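Local atomic coordinates of tRNA (cytosine(72)-C(5))-methyltransferase (PDB entry 5ZVE), a protein that transfers a methyl group from S-adenosyl-L-methionine to the C5 position of cytosine 72 in several archaeal tRNAs, leaving S-adenosyl-L-homocysteine. Residues Q182-P185 / S186-A190; E48-I51 / G52-K56; L113-D116 / K117-E121; V91-N94 / K95-E99; G332-K335 / F336-K340. All blocks are in the same frame, centred on the assembly; numbering follows the deposited sequence.

Interaction 1: Q182-P185 / S186-A190; sequences QGLP and SMVTA
Gly183 O accepts a hydrogen bond from Met187 N at the start of helix 184-193, with Gly183 as N-cap residue. Pro185 suits this first turn, where its ring nitrogen has no carbonyl to serve. The tight side belongs to Gln182, whose extended chain carries its amide beneath the helix start. Its CG stands anti to the backbone N (chi1 -172°), and the chain slants across Met187 until OE1 is 3.2 Å from Met187 CG. That oxygen is hydrogen-bonded to Arg39 NH1. NE2 gives a weak bond to a water that donates in turn to Ser186 O, so the amide spans two neighbours. With an alanine here, Arg39 would probably lose its amide acceptor and the water its weak donor. Packing is looser at the partly exposed Leu184, whose CD1 only grazes CG2 of the buried Val188 at 3.9 Å. Ser186, small enough to stand beside the cofactor site, hydrogen-bonds through OG to Lys211, an S-adenosyl-L-methionine-binding residue. Deeper in the turn, Pro185 O takes two donors from opposite faces of its plane: Thr189 N at 3.0 Å and Thr189 OG1 also at 3.0 Å.

Interaction 2: E48-I51 / G52-K56; sequences EKLI and GELKK
Leu50 O and Ile51 O receive the backbone N-H groups of Leu54 and Lys55, two of four consecutive i to i+4 hydrogen bonds that carry one continuous helix through both segments. On the inner side, Leu50 and Leu54 meet at a slant, one turn apart, with Leu50 CG 4.0 Å from Leu54 CD1. Leu50 has CG anti to its backbone N (chi1 176°), whereas Leu54 has CG anti to its carbonyl carbon (chi1 -64°), and these different first torsions bring the two branched ends against each other. Both belong to helix 47-56 of the ferredoxin-like domain, an amphipathic helix laid on a sheet: Leu50 touches Val40, Leu54 touches Ile38 and Phe73, and Ile51 touches Leu71. Branched aliphatic residues fit this buried side because they fill the layer without bringing in polar groups. The extended Lys55 chain runs alongside Ile51 and points the same way, its CE 3.9 Å from Ile51 CG2, so the lysine chain runs over the isoleucine methyl on the exposed side of the helix. Glu53, bent at chi2 (-58°), swings its carboxylate out from the helix. Its OE2 forms a salt bridge with Lys56 NZ at 3.0 Å, the ammonium nitrogen lying above the carboxylate plane. A water donates to the same OE2 at 3.0 Å and to Lys49 O at 2.9 Å, tying the carboxylate to the preceding turn.

Interaction 3: L113-D116 / K117-E121; sequences LKAD and KNIKE
The carboxylate of Asp116 points an oxygen at the backbone of Asn118: OD1 accepts from Asn118 N at 2.8 Å, the nitrogen lying nearly on the line of the C-O bond. The N-H...O angle of 165° makes this a straight bond. Around that oxygen, Asn118 CB stands 3.3 Å from OD1, displaced to one side of the carboxylate plane, while Lys117 N is displaced to the other. The flat amide of Asn118 is tilted by roughly 35° against the carboxylate and does not stack on it. Asp116 thus closes an Asx turn, superposed on a type I beta turn from Asp116 to Ile119 whose own bond, Ile119 N to Asp116 O, is weak at 3.4 Å. The turn leads out of strand 112-115 in the PUA domain, just after a classic beta bulge in which Leu113 and Lys114 both face Val92. With a leucine in place of Asp116, Asn118 N would probably be left without its acceptor, and the turn would have to rely on the weaker backbone link. Beneath the turn, the buried Ile119 sends CD1 to within 4.2 Å of Ala115 CB and also packs on Pro89 and Met147, a suitable place for an aliphatic chain. Outside, bends at chi2 and chi4 (63°) bring Lys117 NZ to 3.1 Å from a water, which donates to Ala115 O at 2.8 Å.

Interaction 4: V91-N94 / K95-E99; sequences VVAN and KYAAE
Asn94 and the first turn after it, Tyr96 to Ala98, meet through the backbone and the side chain of the asparagine. From CB, which lies beside Lys95 N, the chain turns so that CG stands between the backbone N and the carbonyl carbon (chi1 68°), the crowded position, folding the amide under the helix start. CG lies 4.0 Å from Ala97 N. At the tip, OD1 accepts from Ala97 N at 2.9 Å in a nearly straight bond, with the donor tilted 31° from the amide plane. The same oxygen takes a weak, bent bond from Tyr96 N at 3.0 Å, and sits at the edge of the Tyr96 ring, near its plane. This is N-capping: two backbone N-H groups lacking a helical acceptor find one in a side chain, and asparagine suits the place because its short amide can face them. A third donor, Ala98 N, goes to the backbone Asn94 O at 2.9 Å and begins the regular helical pattern. Just before the cap, Ala93 CB approaches Ala97 CB at 3.9 Å and Ala98 CB at 4.1 Å, a turn that three methyl groups allow. Strand 91-93 and helix 95-99 run at 104° to each other. Ala93 packs on Leu107 and Ile127 of the PUA sheet, Ala97 on Leu107 and Ala98 on Asp129, while Lys95 and Glu99 reach the loop residues Glu288 and Pro283.

Interaction 5: G332-K335 / F336-K340; sequences GNVK and FMIRK
Val334 and Met337 lie one turn apart on helix 331-339 of the Rossmann-like methyltransferase domain, on the side turned to the central sheet. Met337 leaves the backbone with CG beside its N and bends at chi3 (-64°), so that its terminal methyl swings back over valine. CE lies 3.4 Å from Val334 CG1, tighter than usual carbon contact. Flexible methionine can fill such a narrow place, and beta-branched valine gives it a broad surface. Ile338, one turn on and exposed, brings CG1 to 4.4 Å from Val334 CG1. The opposite flank is polar. The guanidinium group of Arg339 folds back along the helix and lies with one face over Lys335 O, which is 3.8 Å above its plane and offset toward the rim. At the edge of that group, a water accepts a weak bond from NH2 at 3.3 Å and donates to Gly332 O at 2.9 Å. Phe336 holds its ring with Asn333 O at the edge, near the ring plane, and Lys340 CG over one face. Two of the backbone bonds between 332-335 and 336-340 are weak, Phe336 N to Gly332 O and Met337 N to Asn333 O. In the fold, Val334 rests on Phe375 and Ala377 of strand 374-381, and Met337 on Leu318 of strand 316-322. Asn333, Phe336 and Met337 touch Ile305 of helix 291-310, whose Ala298 O accepts from Asn333 ND2.

Overall arrangement
Along the chain the order is interaction 2, 4, 3, 1 and 5. Interaction 2 belongs to the ferredoxin-like domain, interactions 4 and 3 to the PUA domain, and interaction 5 to the methyltransferase domain. Interactions 3 and 4, centres about 14 Å apart, are the only pair that touch: strands 90-93 and 112-115 are neighbours in one sheet, and Ile119 packs on Val91. Interaction 1 lies nearest the chain's centre in space, the Gln182 side chain about 5 Å from the bound S-adenosyl-L-homocysteine. Interactions 3 and 5 lie farthest apart, centres about 55 Å from each other: the turn of interaction 3 is far out on the PUA domain, whereas the helix of interaction 4 lies toward the methyltransferase domain, Tyr96 about 11 Å (between side chains) from Arg234.

Interaction 1: Q182-P185 / S186-A190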
loop_
_atom_site.group_PDB
_atom_site.type_symbol
_atom_site.label_atom_id
_atom_site.label_comp_id
_atom_site.label_asym_id
_atom_site.label_seq_id
_atom_site.Cartn_x
_atom_site.Cartn_y
_atom_site.Cartn_z
ATOM N N GLN A 182 -7.044 -1.800 -2.031
ATOM C CA GLN A 182 -6.408 -0.497 -1.905
ATOM C C GLN A 182 -6.685 0.056 -0.512
ATOM O O GLN A 182 -7.804 -0.054 -0.015
ATOM C CB GLN A 182 -6.931 0.459 -2.981
ATOM C CG GLN A 182 -6.204 1.790 -3.056
ATOM C CD GLN A 182 -6.762 2.708 -4.132
ATOM O OE1 GLN A 182 -7.975 2.774 -4.349
ATOM N NE2 GLN A 182 -5.874 3.418 -4.816
ATOM N N GLY A 183 -5.676 0.646 0.119
ATOM C CA GLY A 183 -5.829 1.142 1.475
ATOM C C GLY A 183 -6.723 2.365 1.562
ATOM O O GLY A 183 -6.896 3.087 0.579
ATOM N N LEU A 184 -7.299 2.590 2.742
ATOM C CA LEU A 184 -8.145 3.756 2.981
ATOM C C LEU A 184 -7.397 5.071 2.679
ATOM O O LEU A 184 -7.910 5.898 1.929
ATOM C CB LEU A 184 -8.691 3.738 4.420
ATOM C CG LEU A 184 -9.421 4.952 5.005
ATOM C CD1 LEU A 184 -10.541 5.390 4.115
ATOM C CD2 LEU A 184 -9.974 4.651 6.386
ATOM N N PRO A 185 -6.185 5.268 3.244
ATOM C CA PRO A 185 -5.491 6.521 2.911
ATOM C C PRO A 185 -5.273 6.730 1.404
ATOM O O PRO A 185 -5.438 7.852 0.921
ATOM C CB PRO A 185 -4.148 6.393 3.640
ATOM C CG PRO A 185 -4.067 4.991 4.122
ATOM C CD PRO A 185 -5.448 4.495 4.260
ATOM N N SER A 186 -4.941 5.668 0.673
ATOM C CA SER A 186 -4.742 5.791 -0.771
ATOM C C SER A 186 -6.020 6.216 -1.494
ATOM O O SER A 186 -5.968 6.987 -2.455
ATOM C CB SER A 186 -4.229 4.478 -1.354
ATOM O OG SER A 186 -2.873 4.269 -1.009
ATOM N N MET A 187 -7.166 5.721 -1.026
ATOM C CA MET A 187 -8.450 6.093 -1.603
ATOM C C MET A 187 -8.811 7.549 -1.309
ATOM O O MET A 187 -9.319 8.259 -2.175
ATOM C CB MET A 187 -9.541 5.170 -1.081
ATOM C CG MET A 187 -9.512 3.784 -1.679
ATOM S SD MET A 187 -11.034 2.902 -1.296
ATOM C CE MET A 187 -10.652 2.243 0.326
ATOM N N VAL A 188 -8.553 7.985 -0.082
ATOM C CA VAL A 188 -8.753 9.379 0.296
ATOM C C VAL A 188 -7.943 10.303 -0.614
ATOM O O VAL A 188 -8.411 11.374 -1.008
ATOM C CB VAL A 188 -8.363 9.623 1.773
ATOM C CG1 VAL A 188 -8.503 11.086 2.129
ATOM C CG2 VAL A 188 -9.228 8.776 2.699
ATOM N N THR A 189 -6.731 9.875 -0.956
ATOM C CA THR A 189 -5.839 10.657 -1.810
ATOM C C THR A 189 -6.501 11.065 -3.130
ATOM O O THR A 189 -6.521 12.245 -3.478
ATOM C CB THR A 189 -4.538 9.881 -2.119
ATOM O OG1 THR A 189 -3.820 9.634 -0.903
ATOM C CG2 THR A 189 -3.654 10.667 -3.075
ATOM N N ALA A 190 -7.056 10.096 -3.853
ATOM C CA ALA A 190 -7.697 10.376 -5.139
ATOM C C ALA A 190 -8.924 11.271 -4.974
ATOM O O ALA A 190 -9.191 12.135 -5.808
ATOM C CB ALA A 190 -8.078 9.081 -5.835
HETATM O O HOH W 1 -6.895 5.899 -4.889
#

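Interaction 2: E48-I51 / G52-K56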
loop_
_atom_site.group_PDB
_atom_site.type_symbol
_atom_site.label_atom_id
_atom_site.label_comp_id
_atom_site.label_asym_id
_atom_site.label_seq_id
_atom_site.Cartn_x
_atom_site.Cartn_y
_atom_site.Cartn_z
ATOM N N GLU A 48 -23.454 -1.840 -3.120
ATOM C CA GLU A 48 -24.348 -2.808 -2.494
ATOM C C GLU A 48 -24.418 -4.105 -3.289
ATOM O O GLU A 48 -24.459 -5.188 -2.712
ATOM C CB GLU A 48 -25.745 -2.216 -2.315
ATOM C CG GLU A 48 -25.753 -0.965 -1.452
ATOM C CD GLU A 48 -25.016 -1.162 -0.137
ATOM O OE1 GLU A 48 -25.362 -2.100 0.606
ATOM O OE2 GLU A 48 -24.077 -0.389 0.150
ATOM N N LYS A 49 -24.419 -3.990 -4.612
ATOM C CA LYS A 49 -24.388 -5.159 -5.480
ATOM C C LYS A 49 -23.153 -6.018 -5.228
ATOM O O LYS A 49 -23.255 -7.244 -5.135
ATOM C CB LYS A 49 -24.448 -4.733 -6.946
ATOM C CG LYS A 49 -25.803 -4.177 -7.370
ATOM C CD LYS A 49 -26.768 -5.281 -7.773
ATOM C CE LYS A 49 -26.531 -5.706 -9.218
ATOM N NZ LYS A 49 -27.640 -6.541 -9.769
ATOM N N LEU A 50 -21.988 -5.375 -5.129
ATOM C CA LEU A 50 -20.738 -6.085 -4.865
ATOM C C LEU A 50 -20.784 -6.811 -3.525
ATOM O O LEU A 50 -20.367 -7.960 -3.421
ATOM C CB LEU A 50 -19.548 -5.122 -4.897
ATOM C CG LEU A 50 -18.202 -5.754 -4.532
ATOM C CD1 LEU A 50 -17.931 -6.983 -5.392
ATOM C CD2 LEU A 50 -17.059 -4.742 -4.655
ATOM N N ILE A 51 -21.297 -6.127 -2.507
ATOM C CA ILE A 51 -21.484 -6.716 -1.186
ATOM C C ILE A 51 -22.277 -8.015 -1.288
ATOM O O ILE A 51 -21.886 -9.032 -0.712
ATOM C CB ILE A 51 -22.206 -5.741 -0.243
ATOM C CG1 ILE A 51 -21.221 -4.714 0.306
ATOM C CG2 ILE A 51 -22.906 -6.481 0.897
ATOM C CD1 ILE A 51 -21.879 -3.668 1.151
ATOM N N GLY A 52 -23.388 -7.970 -2.024
ATOM C CA GLY A 52 -24.176 -9.163 -2.284
ATOM C C GLY A 52 -23.326 -10.293 -2.842
ATOM O O GLY A 52 -23.474 -11.444 -2.435
ATOM N N GLU A 53 -22.427 -9.959 -3.768
ATOM C CA GLU A 53 -21.543 -10.945 -4.387
ATOM C C GLU A 53 -20.530 -11.505 -3.396
ATOM O O GLU A 53 -20.225 -12.697 -3.417
ATOM C CB GLU A 53 -20.812 -10.344 -5.592
ATOM C CG GLU A 53 -21.719 -10.050 -6.771
ATOM C CD GLU A 53 -22.444 -11.291 -7.261
ATOM O OE1 GLU A 53 -21.850 -12.390 -7.213
ATOM O OE2 GLU A 53 -23.616 -11.170 -7.680
ATOM N N LEU A 54 -20.009 -10.641 -2.532
ATOM C CA LEU A 54 -19.021 -11.060 -1.546
ATOM C C LEU A 54 -19.646 -11.875 -0.416
ATOM O O LEU A 54 -19.007 -12.768 0.142
ATOM C CB LEU A 54 -18.293 -9.841 -0.975
ATOM C CG LEU A 54 -17.463 -9.038 -1.980
ATOM C CD1 LEU A 54 -16.946 -7.747 -1.358
ATOM C CD2 LEU A 54 -16.310 -9.882 -2.508
ATOM N N LYS A 55 -20.888 -11.563 -0.063
ATOM C CA LYS A 55 -21.584 -12.344 0.950
ATOM C C LYS A 55 -21.844 -13.754 0.436
ATOM O O LYS A 55 -21.758 -14.720 1.194
ATOM C CB LYS A 55 -22.888 -11.667 1.370
ATOM C CG LYS A 55 -22.675 -10.569 2.395
ATOM C CD LYS A 55 -23.948 -9.787 2.665
ATOM C CE LYS A 55 -23.762 -8.831 3.834
ATOM N NZ LYS A 55 -24.927 -7.917 4.001
ATOM N N LYS A 56 -22.157 -13.858 -0.853
ATOM C CA LYS A 56 -22.291 -15.153 -1.517
ATOM C C LYS A 56 -21.068 -16.043 -1.312
ATOM O O LYS A 56 -21.193 -17.255 -1.177
ATOM C CB LYS A 56 -22.537 -14.963 -3.017
ATOM C CG LYS A 56 -23.943 -14.508 -3.367
ATOM C CD LYS A 56 -24.119 -14.370 -4.871
ATOM C CE LYS A 56 -25.411 -13.638 -5.208
ATOM N NZ LYS A 56 -25.500 -13.312 -6.661
HETATM O O HOH W 2 -25.195 -8.968 -6.356
#

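Interaction 3: L113-D116 / K117-E121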
loop_
_atom_site.group_PDB
_atom_site.type_symbol
_atom_site.label_atom_id
_atom_site.label_comp_id
_atom_site.label_asym_id
_atom_site.label_seq_id
_atom_site.Cartn_x
_atom_site.Cartn_y
_atom_site.Cartn_z
ATOM N N LEU A 113 12.245 -22.327 1.793
ATOM C CA LEU A 113 13.690 -22.140 1.777
ATOM C C LEU A 113 14.410 -23.417 2.206
ATOM O O LEU A 113 15.318 -23.894 1.524
ATOM C CB LEU A 113 14.074 -20.971 2.693
ATOM C CG LEU A 113 15.545 -20.571 2.820
ATOM C CD1 LEU A 113 16.069 -20.039 1.496
ATOM C CD2 LEU A 113 15.717 -19.537 3.924
ATOM N N LYS A 114 13.982 -23.970 3.333
ATOM C CA LYS A 114 14.527 -25.215 3.858
ATOM C C LYS A 114 13.595 -25.724 4.952
ATOM O O LYS A 114 12.692 -25.003 5.378
ATOM C CB LYS A 114 15.944 -25.008 4.392
ATOM C CG LYS A 114 16.049 -23.942 5.472
ATOM C CD LYS A 114 17.496 -23.617 5.800
ATOM C CE LYS A 114 17.581 -22.583 6.903
ATOM N NZ LYS A 114 18.981 -22.143 7.170
ATOM N N ALA A 115 13.797 -26.959 5.398
ATOM C CA ALA A 115 12.878 -27.560 6.355
ATOM C C ALA A 115 13.503 -28.710 7.134
ATOM O O ALA A 115 14.564 -29.222 6.770
ATOM C CB ALA A 115 11.627 -28.040 5.638
ATOM N N ASP A 116 12.829 -29.096 8.213
ATOM C CA ASP A 116 13.220 -30.246 9.019
ATOM C C ASP A 116 13.046 -31.511 8.185
ATOM O O ASP A 116 12.012 -31.701 7.549
ATOM C CB ASP A 116 12.381 -30.298 10.303
ATOM C CG ASP A 116 12.838 -31.376 11.273
ATOM O OD1 ASP A 116 12.899 -32.564 10.890
ATOM O OD2 ASP A 116 13.138 -31.030 12.434
ATOM N N LYS A 117 14.054 -32.380 8.204
ATOM C CA LYS A 117 14.076 -33.543 7.322
ATOM C C LYS A 117 13.103 -34.652 7.729
ATOM O O LYS A 117 12.818 -35.548 6.936
ATOM C CB LYS A 117 15.499 -34.110 7.245
ATOM C CG LYS A 117 16.577 -33.063 6.992
ATOM C CD LYS A 117 17.601 -33.573 5.998
ATOM C CE LYS A 117 18.523 -32.459 5.515
ATOM N NZ LYS A 117 19.338 -31.860 6.611
ATOM N N ASN A 118 12.580 -34.589 8.950
ATOM C CA ASN A 118 11.644 -35.607 9.430
ATOM C C ASN A 118 10.216 -35.411 8.921
ATOM O O ASN A 118 9.339 -36.239 9.172
ATOM C CB ASN A 118 11.626 -35.635 10.960
ATOM C CG ASN A 118 12.749 -36.466 11.546
ATOM O OD1 ASN A 118 13.320 -37.326 10.876
ATOM N ND2 ASN A 118 13.066 -36.216 12.811
ATOM N N ILE A 119 9.987 -34.322 8.195
ATOM C CA ILE A 119 8.634 -33.928 7.823
ATOM C C ILE A 119 8.031 -34.799 6.719
ATOM O O ILE A 119 8.612 -34.958 5.645
ATOM C CB ILE A 119 8.604 -32.462 7.370
ATOM C CG1 ILE A 119 8.952 -31.542 8.541
ATOM C CG2 ILE A 119 7.244 -32.110 6.788
ATOM C CD1 ILE A 119 8.934 -30.070 8.186
ATOM N N LYS A 120 6.848 -35.344 6.992
ATOM C CA LYS A 120 6.100 -36.121 6.010
ATOM C C LYS A 120 4.693 -35.543 5.843
ATOM O O LYS A 120 4.200 -34.832 6.722
ATOM C CB LYS A 120 6.051 -37.594 6.425
ATOM C CG LYS A 120 5.633 -37.811 7.868
ATOM C CD LYS A 120 5.884 -39.234 8.342
ATOM C CE LYS A 120 5.339 -39.450 9.754
ATOM N NZ LYS A 120 5.984 -38.554 10.762
ATOM N N GLU A 121 4.063 -35.825 4.705
ATOM C CA GLU A 121 2.697 -35.378 4.445
ATOM C C GLU A 121 1.780 -35.688 5.623
ATOM O O GLU A 121 1.838 -36.777 6.183
ATOM C CB GLU A 121 2.149 -36.031 3.174
ATOM C CG GLU A 121 0.710 -35.642 2.859
ATOM C CD GLU A 121 0.277 -36.065 1.468
ATOM O OE1 GLU A 121 0.984 -36.891 0.848
ATOM O OE2 GLU A 121 -0.770 -35.568 0.995
HETATM O O HOH W 3 17.319 -29.587 7.038
#

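Interaction 4: V91-N94 / K95-E99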
loop_
_atom_site.group_PDB
_atom_site.type_symbol
_atom_site.label_atom_id
_atom_site.label_comp_id
_atom_site.label_asym_id
_atom_site.label_seq_id
_atom_site.Cartn_x
_atom_site.Cartn_y
_atom_site.Cartn_z
ATOM N N VAL A 91 9.391 -25.561 9.192
ATOM C CA VAL A 91 9.544 -25.213 7.785
ATOM C C VAL A 91 9.968 -23.751 7.694
ATOM O O VAL A 91 9.329 -22.874 8.275
ATOM C CB VAL A 91 8.249 -25.421 6.974
ATOM C CG1 VAL A 91 8.465 -24.997 5.530
ATOM C CG2 VAL A 91 7.800 -26.869 7.037
ATOM N N VAL A 92 11.058 -23.491 6.981
ATOM C CA VAL A 92 11.528 -22.126 6.796
ATOM C C VAL A 92 11.056 -21.596 5.449
ATOM O O VAL A 92 11.422 -22.128 4.401
ATOM C CB VAL A 92 13.059 -22.031 6.881
ATOM C CG1 VAL A 92 13.498 -20.573 6.858
ATOM C CG2 VAL A 92 13.568 -22.721 8.138
ATOM N N ALA A 93 10.233 -20.551 5.485
ATOM C CA ALA A 93 9.752 -19.903 4.273
ATOM C C ALA A 93 10.669 -18.744 3.936
ATOM O O ALA A 93 11.216 -18.112 4.834
ATOM C CB ALA A 93 8.315 -19.418 4.453
ATOM N N ASN A 94 10.858 -18.469 2.651
ATOM C CA ASN A 94 11.638 -17.299 2.280
ATOM C C ASN A 94 10.885 -16.024 2.650
ATOM O O ASN A 94 9.702 -16.070 2.990
ATOM C CB ASN A 94 12.015 -17.320 0.787
ATOM C CG ASN A 94 10.823 -17.145 -0.150
ATOM O OD1 ASN A 94 9.998 -16.244 0.010
ATOM N ND2 ASN A 94 10.749 -18.005 -1.158
ATOM N N LYS A 95 11.590 -14.901 2.588
ATOM C CA LYS A 95 11.097 -13.612 3.058
ATOM C C LYS A 95 9.706 -13.270 2.516
ATOM O O LYS A 95 8.845 -12.772 3.244
ATOM C CB LYS A 95 12.099 -12.517 2.671
ATOM C CG LYS A 95 11.650 -11.106 2.968
ATOM C CD LYS A 95 12.805 -10.120 2.817
ATOM C CE LYS A 95 12.812 -9.476 1.443
ATOM N NZ LYS A 95 11.535 -8.749 1.178
ATOM N N TYR A 96 9.486 -13.551 1.238
ATOM C CA TYR A 96 8.241 -13.174 0.586
ATOM C C TYR A 96 7.098 -14.122 0.946
ATOM O O TYR A 96 5.974 -13.684 1.189
ATOM C CB TYR A 96 8.436 -13.127 -0.929
ATOM C CG TYR A 96 9.528 -12.170 -1.350
ATOM C CD1 TYR A 96 9.269 -10.813 -1.495
ATOM C CD2 TYR A 96 10.819 -12.621 -1.597
ATOM C CE1 TYR A 96 10.264 -9.932 -1.875
ATOM C CE2 TYR A 96 11.820 -11.744 -1.980
ATOM C CZ TYR A 96 11.536 -10.403 -2.116
ATOM O OH TYR A 96 12.526 -9.527 -2.496
ATOM N N ALA A 97 7.388 -15.418 0.977
ATOM C CA ALA A 97 6.382 -16.415 1.332
ATOM C C ALA A 97 5.917 -16.238 2.773
ATOM O O ALA A 97 4.734 -16.385 3.075
ATOM C CB ALA A 97 6.933 -17.819 1.126
ATOM N N ALA A 98 6.864 -15.934 3.654
ATOM C CA ALA A 98 6.580 -15.773 5.074
ATOM C C ALA A 98 5.596 -14.641 5.364
ATOM O O ALA A 98 4.743 -14.768 6.242
ATOM C CB ALA A 98 7.866 -15.547 5.831
ATOM N N GLU A 99 5.718 -13.537 4.630
ATOM C CA GLU A 99 4.855 -12.378 4.843
ATOM C C GLU A 99 3.409 -12.671 4.429
ATOM O O GLU A 99 2.466 -12.162 5.032
ATOM C CB GLU A 99 5.390 -11.157 4.082
ATOM C CG GLU A 99 4.520 -9.910 4.213
ATOM C CD GLU A 99 5.044 -8.727 3.411
ATOM O OE1 GLU A 99 6.274 -8.515 3.397
ATOM O OE2 GLU A 99 4.224 -7.994 2.815
#

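Interaction 5: G332-K335 / F336-K340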
loop_
_atom_site.group_PDB
_atom_site.type_symbol
_atom_site.label_atom_id
_atom_site.label_comp_id
_atom_site.label_asym_id
_atom_site.label_seq_id
_atom_site.Cartn_x
_atom_site.Cartn_y
_atom_site.Cartn_z
ATOM N N GLY A 332 8.827 18.059 5.448
ATOM C CA GLY A 332 10.036 18.695 4.955
ATOM C C GLY A 332 9.966 19.030 3.477
ATOM O O GLY A 332 10.376 20.109 3.060
ATOM N N ASN A 333 9.430 18.109 2.682
ATOM C CA ASN A 333 9.302 18.336 1.247
ATOM C C ASN A 333 8.122 19.233 0.893
ATOM O O ASN A 333 8.065 19.792 -0.206
ATOM C CB ASN A 333 9.181 17.010 0.499
ATOM C CG ASN A 333 10.520 16.496 0.019
ATOM O OD1 ASN A 333 11.517 17.214 0.064
ATOM N ND2 ASN A 333 10.549 15.257 -0.456
ATOM N N VAL A 334 7.169 19.374 1.810
ATOM C CA VAL A 334 6.097 20.319 1.556
ATOM C C VAL A 334 6.587 21.755 1.756
ATOM O O VAL A 334 6.225 22.646 0.990
ATOM C CB VAL A 334 4.877 20.074 2.433
ATOM C CG1 VAL A 334 3.781 21.041 2.021
ATOM C CG2 VAL A 334 4.383 18.645 2.259
ATOM N N LYS A 335 7.407 21.975 2.781
ATOM C CA LYS A 335 8.056 23.272 2.976
ATOM C C LYS A 335 8.824 23.709 1.729
ATOM O O LYS A 335 8.784 24.876 1.345
ATOM C CB LYS A 335 8.997 23.235 4.181
ATOM C CG LYS A 335 8.285 23.196 5.513
ATOM C CD LYS A 335 9.277 23.225 6.651
ATOM C CE LYS A 335 8.569 23.290 7.990
ATOM N NZ LYS A 335 9.536 23.475 9.109
ATOM N N PHE A 336 9.525 22.762 1.112
ATOM C CA PHE A 336 10.152 22.980 -0.187
ATOM C C PHE A 336 9.146 23.536 -1.207
ATOM O O PHE A 336 9.421 24.523 -1.888
ATOM C CB PHE A 336 10.765 21.672 -0.693
ATOM C CG PHE A 336 11.295 21.738 -2.100
ATOM C CD1 PHE A 336 12.403 22.512 -2.404
ATOM C CD2 PHE A 336 10.706 20.997 -3.113
ATOM C CE1 PHE A 336 12.898 22.563 -3.696
ATOM C CE2 PHE A 336 11.197 21.046 -4.407
ATOM C CZ PHE A 336 12.296 21.829 -4.697
ATOM N N MET A 337 7.975 22.912 -1.288
ATOM C CA MET A 337 6.933 23.338 -2.218
ATOM C C MET A 337 6.428 24.739 -1.902
ATOM O O MET A 337 6.119 25.526 -2.802
ATOM C CB MET A 337 5.759 22.351 -2.198
ATOM C CG MET A 337 6.143 20.927 -2.540
ATOM S SD MET A 337 4.756 19.774 -2.736
ATOM C CE MET A 337 4.037 19.750 -1.117
ATOM N N ILE A 338 6.328 25.039 -0.615
ATOM C CA ILE A 338 5.865 26.340 -0.175
ATOM C C ILE A 338 6.876 27.420 -0.591
ATOM O O ILE A 338 6.492 28.538 -0.919
ATOM C CB ILE A 338 5.624 26.349 1.350
ATOM C CG1 ILE A 338 4.509 25.354 1.697
ATOM C CG2 ILE A 338 5.250 27.741 1.845
ATOM C CD1 ILE A 338 4.165 25.293 3.170
ATOM N N ARG A 339 8.162 27.074 -0.601
ATOM C CA ARG A 339 9.194 28.000 -1.078
ATOM C C ARG A 339 9.173 28.176 -2.598
ATOM O O ARG A 339 9.731 29.141 -3.121
ATOM C CB ARG A 339 10.580 27.534 -0.623
ATOM C CG ARG A 339 10.764 27.571 0.890
ATOM C CD ARG A 339 12.229 27.419 1.317
ATOM N NE ARG A 339 12.814 26.131 0.948
ATOM C CZ ARG A 339 12.854 25.066 1.748
ATOM N NH1 ARG A 339 12.336 25.130 2.966
ATOM N NH2 ARG A 339 13.411 23.936 1.328
ATOM N N LYS A 340 8.523 27.249 -3.299
ATOM C CA LYS A 340 8.458 27.284 -4.762
ATOM C C LYS A 340 7.102 27.759 -5.317
ATOM O O LYS A 340 6.723 27.397 -6.430
ATOM C CB LYS A 340 8.800 25.907 -5.354
ATOM C CG LYS A 340 10.306 25.529 -5.464
ATOM C CD LYS A 340 11.174 25.909 -4.265
ATOM C CE LYS A 340 12.671 25.896 -4.618
ATOM N NZ LYS A 340 13.155 27.154 -5.279
HETATM O O HOH W 4 12.643 21.774 3.713
#